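Local coordinates for protein glutamate--tRNA ligase (Elizabethkingia anophelis, PDB 6B1Z) that attaches glutamate to its cognate tRNA in an ATP-dependent reaction, as a class I aminoacyl-tRNA synthetase with a C-terminal anticodon-binding domain, at residues 109-114 with 169-174; 226-231 with 251-256. All coordinates share one frame; numbering follows the deposited sequence.

Contact 1. Residues 109-114 with 169-174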
loop_
_atom_site.group_PDB
_atom_site.type_symbol
_atom_site.label_atom_id
_atom_site.label_comp_id
_atom_site.label_asym_id
_atom_site.label_seq_id
_atom_site.Cartn_x
_atom_site.Cartn_y
_atom_site.Cartn_z
ATOM N N THR A 109 22.668 -34.784 -4.756
ATOM C CA THR A 109 21.721 -35.085 -5.823
ATOM C C THR A 109 22.302 -34.703 -7.182
ATOM O O THR A 109 23.321 -34.020 -7.284
ATOM C CB THR A 109 20.392 -34.339 -5.625
ATOM O OG1 THR A 109 20.528 -32.969 -6.025
ATOM C CG2 THR A 109 19.929 -34.373 -4.175
ATOM N N ASP A 110 21.608 -35.125 -8.238
ATOM C CA ASP A 110 21.937 -34.673 -9.580
ATOM C C ASP A 110 21.203 -33.397 -9.960
ATOM O O ASP A 110 21.072 -33.093 -11.152
ATOM C CB ASP A 110 21.639 -35.769 -10.604
ATOM C CG ASP A 110 22.552 -36.970 -10.450
ATOM O OD1 ASP A 110 22.041 -38.077 -10.175
ATOM O OD2 ASP A 110 23.784 -36.797 -10.583
ATOM N N TYR A 111 20.715 -32.639 -8.982
ATOM C CA TYR A 111 20.017 -31.406 -9.277
ATOM C C TYR A 111 20.856 -30.163 -9.018
ATOM O O TYR A 111 20.337 -29.053 -9.186
ATOM C CB TYR A 111 18.722 -31.311 -8.460
ATOM C CG TYR A 111 17.604 -32.199 -8.942
ATOM C CD1 TYR A 111 17.327 -33.396 -8.307
ATOM C CD2 TYR A 111 16.808 -31.818 -10.025
ATOM C CE1 TYR A 111 16.279 -34.208 -8.732
ATOM C CE2 TYR A 111 15.768 -32.619 -10.461
ATOM C CZ TYR A 111 15.505 -33.811 -9.805
ATOM O OH TYR A 111 14.472 -34.614 -10.230
ATOM N N ALA A 112 22.121 -30.319 -8.625
ATOM C CA ALA A 112 22.978 -29.175 -8.338
ATOM C C ALA A 112 24.398 -29.439 -8.821
ATOM O O ALA A 112 24.867 -30.585 -8.852
ATOM C CB ALA A 112 22.988 -28.841 -6.832
ATOM N N TYR A 113 25.095 -28.361 -9.175
ATOM C CA TYR A 113 26.478 -28.465 -9.609
ATOM C C TYR A 113 27.218 -27.179 -9.251
ATOM O O TYR A 113 26.607 -26.169 -8.894
ATOM C CB TYR A 113 26.555 -28.787 -11.112
ATOM C CG TYR A 113 26.071 -27.728 -12.086
ATOM C CD1 TYR A 113 26.964 -26.815 -12.634
ATOM C CD2 TYR A 113 24.739 -27.667 -12.504
ATOM C CE1 TYR A 113 26.552 -25.871 -13.555
ATOM C CE2 TYR A 113 24.315 -26.704 -13.442
ATOM C CZ TYR A 113 25.239 -25.819 -13.955
ATOM O OH TYR A 113 24.852 -24.877 -14.866
ATOM N N LEU A 114 28.546 -27.232 -9.345
ATOM C CA LEU A 114 29.406 -26.105 -8.992
ATOM C C LEU A 114 29.785 -25.325 -10.245
ATOM O O LEU A 114 30.084 -25.916 -11.288
ATOM C CB LEU A 114 30.678 -26.589 -8.293
ATOM C CG LEU A 114 30.531 -27.670 -7.214
ATOM C CD1 LEU A 114 31.896 -28.003 -6.623
ATOM C CD2 LEU A 114 29.553 -27.241 -6.145
ATOM N N ILE A 169 26.780 -22.429 -6.509
ATOM C CA ILE A 169 26.081 -23.682 -6.759
ATOM C C ILE A 169 24.854 -23.357 -7.588
ATOM O O ILE A 169 24.059 -22.491 -7.212
ATOM C CB ILE A 169 25.705 -24.401 -5.453
ATOM C CG1 ILE A 169 26.966 -24.770 -4.677
ATOM C CG2 ILE A 169 24.819 -25.624 -5.753
ATOM C CD1 ILE A 169 26.703 -25.206 -3.252
ATOM N N ARG A 170 24.708 -24.033 -8.731
ATOM C CA ARG A 170 23.593 -23.820 -9.637
ATOM C C ARG A 170 22.669 -25.026 -9.650
ATOM O O ARG A 170 23.106 -26.162 -9.453
ATOM C CB ARG A 170 24.076 -23.571 -11.066
ATOM C CG ARG A 170 24.624 -22.170 -11.271
ATOM C CD ARG A 170 25.098 -21.981 -12.720
ATOM N NE ARG A 170 25.682 -20.652 -12.891
ATOM C CZ ARG A 170 24.989 -19.550 -13.175
ATOM N NH1 ARG A 170 23.671 -19.602 -13.332
ATOM N NH2 ARG A 170 25.627 -18.393 -13.301
ATOM N N PHE A 171 21.388 -24.760 -9.885
ATOM C CA PHE A 171 20.446 -25.838 -10.134
ATOM C C PHE A 171 20.699 -26.420 -11.522
ATOM O O PHE A 171 20.931 -25.676 -12.472
ATOM C CB PHE A 171 19.016 -25.300 -10.052
ATOM C CG PHE A 171 17.967 -26.355 -10.212
ATOM C CD1 PHE A 171 17.612 -27.168 -9.143
ATOM C CD2 PHE A 171 17.320 -26.525 -11.434
ATOM C CE1 PHE A 171 16.624 -28.133 -9.283
ATOM C CE2 PHE A 171 16.333 -27.493 -11.581
ATOM C CZ PHE A 171 16.000 -28.306 -10.523
ATOM N N LYS A 172 20.643 -27.749 -11.643
ATOM C CA LYS A 172 20.815 -28.408 -12.948
ATOM C C LYS A 172 19.443 -28.661 -13.574
ATOM O O LYS A 172 18.771 -29.651 -13.263
ATOM C CB LYS A 172 21.605 -29.699 -12.788
ATOM C CG LYS A 172 21.993 -30.355 -14.115
ATOM C CD LYS A 172 22.774 -31.636 -13.840
ATOM C CE LYS A 172 23.175 -32.326 -15.126
ATOM N NZ LYS A 172 22.032 -33.047 -15.732
ATOM N N MET A 173 19.029 -27.776 -14.476
ATOM C CA MET A 173 17.711 -27.917 -15.087
ATOM C C MET A 173 17.647 -29.218 -15.875
ATOM O O MET A 173 18.538 -29.478 -16.700
ATOM C CB MET A 173 17.395 -26.761 -16.030
ATOM C CG MET A 173 16.517 -25.711 -15.439
ATOM S SD MET A 173 14.881 -26.331 -14.984
ATOM C CE MET A 173 14.536 -25.043 -13.773
ATOM N N PRO A 174 16.630 -30.053 -15.647
ATOM C CA PRO A 174 16.464 -31.275 -16.441
ATOM C C PRO A 174 16.354 -30.986 -17.932
ATOM O O PRO A 174 15.892 -29.920 -18.347
ATOM C CB PRO A 174 15.149 -31.869 -15.906
ATOM C CG PRO A 174 15.021 -31.327 -14.512
ATOM C CD PRO A 174 15.664 -29.955 -14.530
HETATM O O HOH W 1 18.942 -32.505 -13.428
HETATM O O HOH W 2 21.278 -35.326 -13.783
#
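The Y113 ring has R170 CB over one face in a CH-pi contact, 4.1 Å from the ring centroid. K172 meets the ring at its edge, with CB lying 3.7 Å from Y113 CD2. Y113 and R170 face each other across an antiparallel pairing of strands 112-115 and 168-171, K172 following just past the strand end; strand 200-202 continues this small sheet within the catalytic domain. Y113 reaches this position because CG lies between its own backbone N and carbonyl carbon (chi1 67°), which lays the ring across R170. Beyond the ring, Y113 OH bonds to D198 OD2, and the extended R170 chain carries NH1 to the D198 carbonyl.

Y111 and F171 form an aromatic pair, running side by side: the planes are 23° apart but slid so far that the rings barely overlap, touching at Y111 CD2 and F171 CZ, 3.6 Å apart. Helix 236-246 packs against F171. On the sheet face away from Y113 and R170, A112 and L114 lie with I169 and F171, and L114 CD2 meets I169 CG1.

The backbones are zipped by reciprocal bonds of the hydrogen-bonded pair Y113 and R170, with A112-F171 and L114-I169 as the flanking non-hydrogen-bonded pairs. Past the strand end, K172 N donates to Y111 O at 2.8 Å; this bond is nearly straight, yet its donor stands 60° out of the carbonyl plane. Where the chains part, one water donates to both D110 O and K172 O, the latter at 2.9 Å, and another accepts from K172 NZ at 3.1 Å.

Contact 2. Residues 226-231 with 251-256. With FMT (formic acid), chain C.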
loop_
_atom_site.group_PDB
_atom_site.type_symbol
_atom_site.label_atom_id
_atom_site.label_comp_id
_atom_site.label_asym_id
_atom_site.label_seq_id
_atom_site.Cartn_x
_atom_site.Cartn_y
_atom_site.Cartn_z
ATOM N N VAL A 226 1.752 -20.569 -0.023
ATOM C CA VAL A 226 2.624 -19.468 -0.424
ATOM C C VAL A 226 1.792 -18.535 -1.294
ATOM O O VAL A 226 1.442 -18.885 -2.425
ATOM C CB VAL A 226 3.862 -19.981 -1.175
ATOM C CG1 VAL A 226 4.656 -18.836 -1.777
ATOM C CG2 VAL A 226 4.729 -20.803 -0.236
ATOM N N ILE A 227 1.486 -17.352 -0.769
ATOM C CA ILE A 227 0.710 -16.329 -1.459
ATOM C C ILE A 227 1.671 -15.213 -1.821
ATOM O O ILE A 227 2.302 -14.632 -0.932
ATOM C CB ILE A 227 -0.431 -15.796 -0.584
ATOM C CG1 ILE A 227 -1.361 -16.925 -0.132
ATOM C CG2 ILE A 227 -1.193 -14.700 -1.334
ATOM C CD1 ILE A 227 -2.402 -16.530 0.937
ATOM N N ARG A 228 1.803 -14.919 -3.113
ATOM C CA ARG A 228 2.821 -13.957 -3.530
ATOM C C ARG A 228 2.470 -13.383 -4.898
ATOM O O ARG A 228 1.522 -13.825 -5.553
ATOM C CB ARG A 228 4.207 -14.613 -3.538
ATOM C CG ARG A 228 4.357 -15.719 -4.558
ATOM C CD ARG A 228 5.669 -16.477 -4.346
ATOM N NE ARG A 228 5.845 -17.472 -5.402
ATOM C CZ ARG A 228 6.782 -18.420 -5.409
ATOM N NH1 ARG A 228 7.628 -18.537 -4.389
ATOM N NH2 ARG A 228 6.850 -19.260 -6.434
ATOM N N GLY A 229 3.261 -12.378 -5.332
ATOM C CA GLY A 229 2.993 -11.720 -6.600
ATOM C C GLY A 229 3.397 -12.540 -7.814
ATOM O O GLY A 229 4.275 -13.403 -7.754
ATOM N N GLU A 230 2.774 -12.214 -8.959
ATOM C CA GLU A 230 3.064 -12.957 -10.183
ATOM C C GLU A 230 4.474 -12.703 -10.718
ATOM O O GLU A 230 4.895 -13.418 -11.635
ATOM C CB GLU A 230 2.024 -12.654 -11.264
ATOM C CG GLU A 230 2.114 -11.275 -11.868
ATOM C CD GLU A 230 1.221 -11.100 -13.099
ATOM O OE1 GLU A 230 1.201 -11.989 -13.985
ATOM O OE2 GLU A 230 0.560 -10.050 -13.190
ATOM N N GLU A 231 5.224 -11.743 -10.160
ATOM C CA GLU A 231 6.635 -11.624 -10.525
ATOM C C GLU A 231 7.398 -12.911 -10.244
ATOM O O GLU A 231 8.427 -13.166 -10.886
ATOM C CB GLU A 231 7.303 -10.440 -9.793
ATOM C CG GLU A 231 7.575 -10.609 -8.294
ATOM C CD GLU A 231 6.423 -10.151 -7.415
ATOM O OE1 GLU A 231 5.320 -9.901 -7.965
ATOM O OE2 GLU A 231 6.627 -10.024 -6.174
ATOM N N PRO A 251 4.453 -26.749 -0.707
ATOM C CA PRO A 251 3.199 -26.113 -0.285
ATOM C C PRO A 251 2.342 -25.814 -1.502
ATOM O O PRO A 251 2.763 -25.982 -2.653
ATOM C CB PRO A 251 3.663 -24.818 0.382
ATOM C CG PRO A 251 4.932 -24.478 -0.357
ATOM C CD PRO A 251 5.596 -25.822 -0.614
ATOM N N GLU A 252 1.128 -25.341 -1.241
ATOM C CA GLU A 252 0.298 -24.795 -2.313
ATOM C C GLU A 252 0.736 -23.369 -2.619
ATOM O O GLU A 252 1.278 -22.675 -1.756
ATOM C CB GLU A 252 -1.180 -24.807 -1.924
ATOM C CG GLU A 252 -1.730 -26.217 -1.718
ATOM C CD GLU A 252 -3.211 -26.222 -1.469
ATOM O OE1 GLU A 252 -3.961 -25.760 -2.356
ATOM O OE2 GLU A 252 -3.624 -26.673 -0.381
ATOM N N PHE A 253 0.493 -22.935 -3.855
ATOM C CA PHE A 253 0.862 -21.597 -4.309
ATOM C C PHE A 253 -0.354 -20.840 -4.811
ATOM O O PHE A 253 -1.290 -21.428 -5.360
ATOM C CB PHE A 253 1.904 -21.645 -5.448
ATOM C CG PHE A 253 3.230 -22.191 -5.031
ATOM C CD1 PHE A 253 3.444 -23.563 -5.009
ATOM C CD2 PHE A 253 4.260 -21.341 -4.667
ATOM C CE1 PHE A 253 4.664 -24.077 -4.609
ATOM C CE2 PHE A 253 5.485 -21.851 -4.267
ATOM C CZ PHE A 253 5.684 -23.223 -4.246
ATOM N N ALA A 254 -0.326 -19.517 -4.616
ATOM C CA ALA A 254 -1.313 -18.601 -5.185
ATOM C C ALA A 254 -0.577 -17.358 -5.654
ATOM O O ALA A 254 0.040 -16.668 -4.836
ATOM C CB ALA A 254 -2.387 -18.231 -4.155
ATOM N N HIS A 255 -0.637 -17.066 -6.951
ATOM C CA HIS A 255 0.100 -15.950 -7.534
ATOM C C HIS A 255 -0.865 -14.831 -7.897
ATOM O O HIS A 255 -1.762 -15.017 -8.729
ATOM C CB HIS A 255 0.909 -16.407 -8.746
ATOM C CG HIS A 255 2.144 -17.159 -8.370
ATOM N ND1 HIS A 255 2.131 -18.509 -8.069
ATOM C CD2 HIS A 255 3.431 -16.756 -8.233
ATOM C CE1 HIS A 255 3.358 -18.900 -7.767
ATOM N NE2 HIS A 255 4.166 -17.854 -7.854
ATOM N N LEU A 256 -0.673 -13.675 -7.267
ATOM C CA LEU A 256 -1.539 -12.517 -7.439
ATOM C C LEU A 256 -1.075 -11.659 -8.611
ATOM O O LEU A 256 0.100 -11.288 -8.696
ATOM C CB LEU A 256 -1.542 -11.699 -6.146
ATOM C CG LEU A 256 -1.894 -12.492 -4.884
ATOM C CD1 LEU A 256 -1.571 -11.670 -3.633
ATOM C CD2 LEU A 256 -3.378 -12.872 -4.894
HETATM C C FMT C . 8.071 -15.483 -2.050
HETATM O O1 FMT C . 7.099 -15.037 -1.429
HETATM O O2 FMT C . 8.279 -16.691 -2.245
#
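V226 N donates to E252 O and V226 O accepts from A254 N, pairing 226-229 with 252-256 as parallel strands, the core of a beta-alpha-beta crossover through helix 236-246 in the class I catalytic domain. R228 repeats the pattern, its N donating to A254 O and L256 N lying 2.8 Å from R228 O, which accepts its bond. A further bond, E230 N to L256 O, is more bent at 135° and carries the pairing into the 3-10 turn.

Apolar contacts clothe both faces. V226 packs CB on F253 CD2 at 3.8 Å, and its CG2 reaches P251 CG. On the face of I227 and A254, I227 CG2 meets L256 CD1, with helix 26-41 lying against I227 and L256.

The polar cluster gathers round R228. With CG set between backbone N and carbonyl carbon (chi1 65°), the rest of the chain runs extended beside H255. F253 CE2 lies over one guanidinium face, offset toward its rim and 3.6 Å from R228 NH2, the planes 49° apart. At the guanidinium edge, NH2 makes a weak bond to H255 NE2 at 3.3 Å, and NE lies 3.0 Å from the same nitrogen. NH2 is also hydrogen-bonded to H239 ND1, and NH1 donates at 2.9 Å to O2 of a bound formic acid molecule, probably from the crystallisation liquor, which R15 binds too. H255 ND1 is held by D183 OD2.

Ring and polar partners thus probably limit the guanidinium's rotation, and its bond to this small acid is consistent with a pocket for a carboxylate of the glutamate substrate, as in related glutamyl-tRNA synthetases.

How the contacts relate
From the N-terminal side, helix 96-106 leads into strand 112-115, and helices 119-131 and 154-162 come before strand 168-171 returns beside it, so contact 1 closes a loop of 54 residues. The chain then runs through strand 200-202, which borders 168-171, and helix 210-220 to strand 225-229. Contact 2 closes a shorter, 19-residue connection over helix 236-246. The two loops follow in series, neither nesting nor crossing. Their centres lie about 24 Å apart and their nearest atoms about 12 Å. Helix 236-246 bridges them: it connects the strands of contact 2 and packs against Y111 and F171 of contact 1, tying the peripheral antiparallel sheet to the parallel pair deeper within the catalytic region.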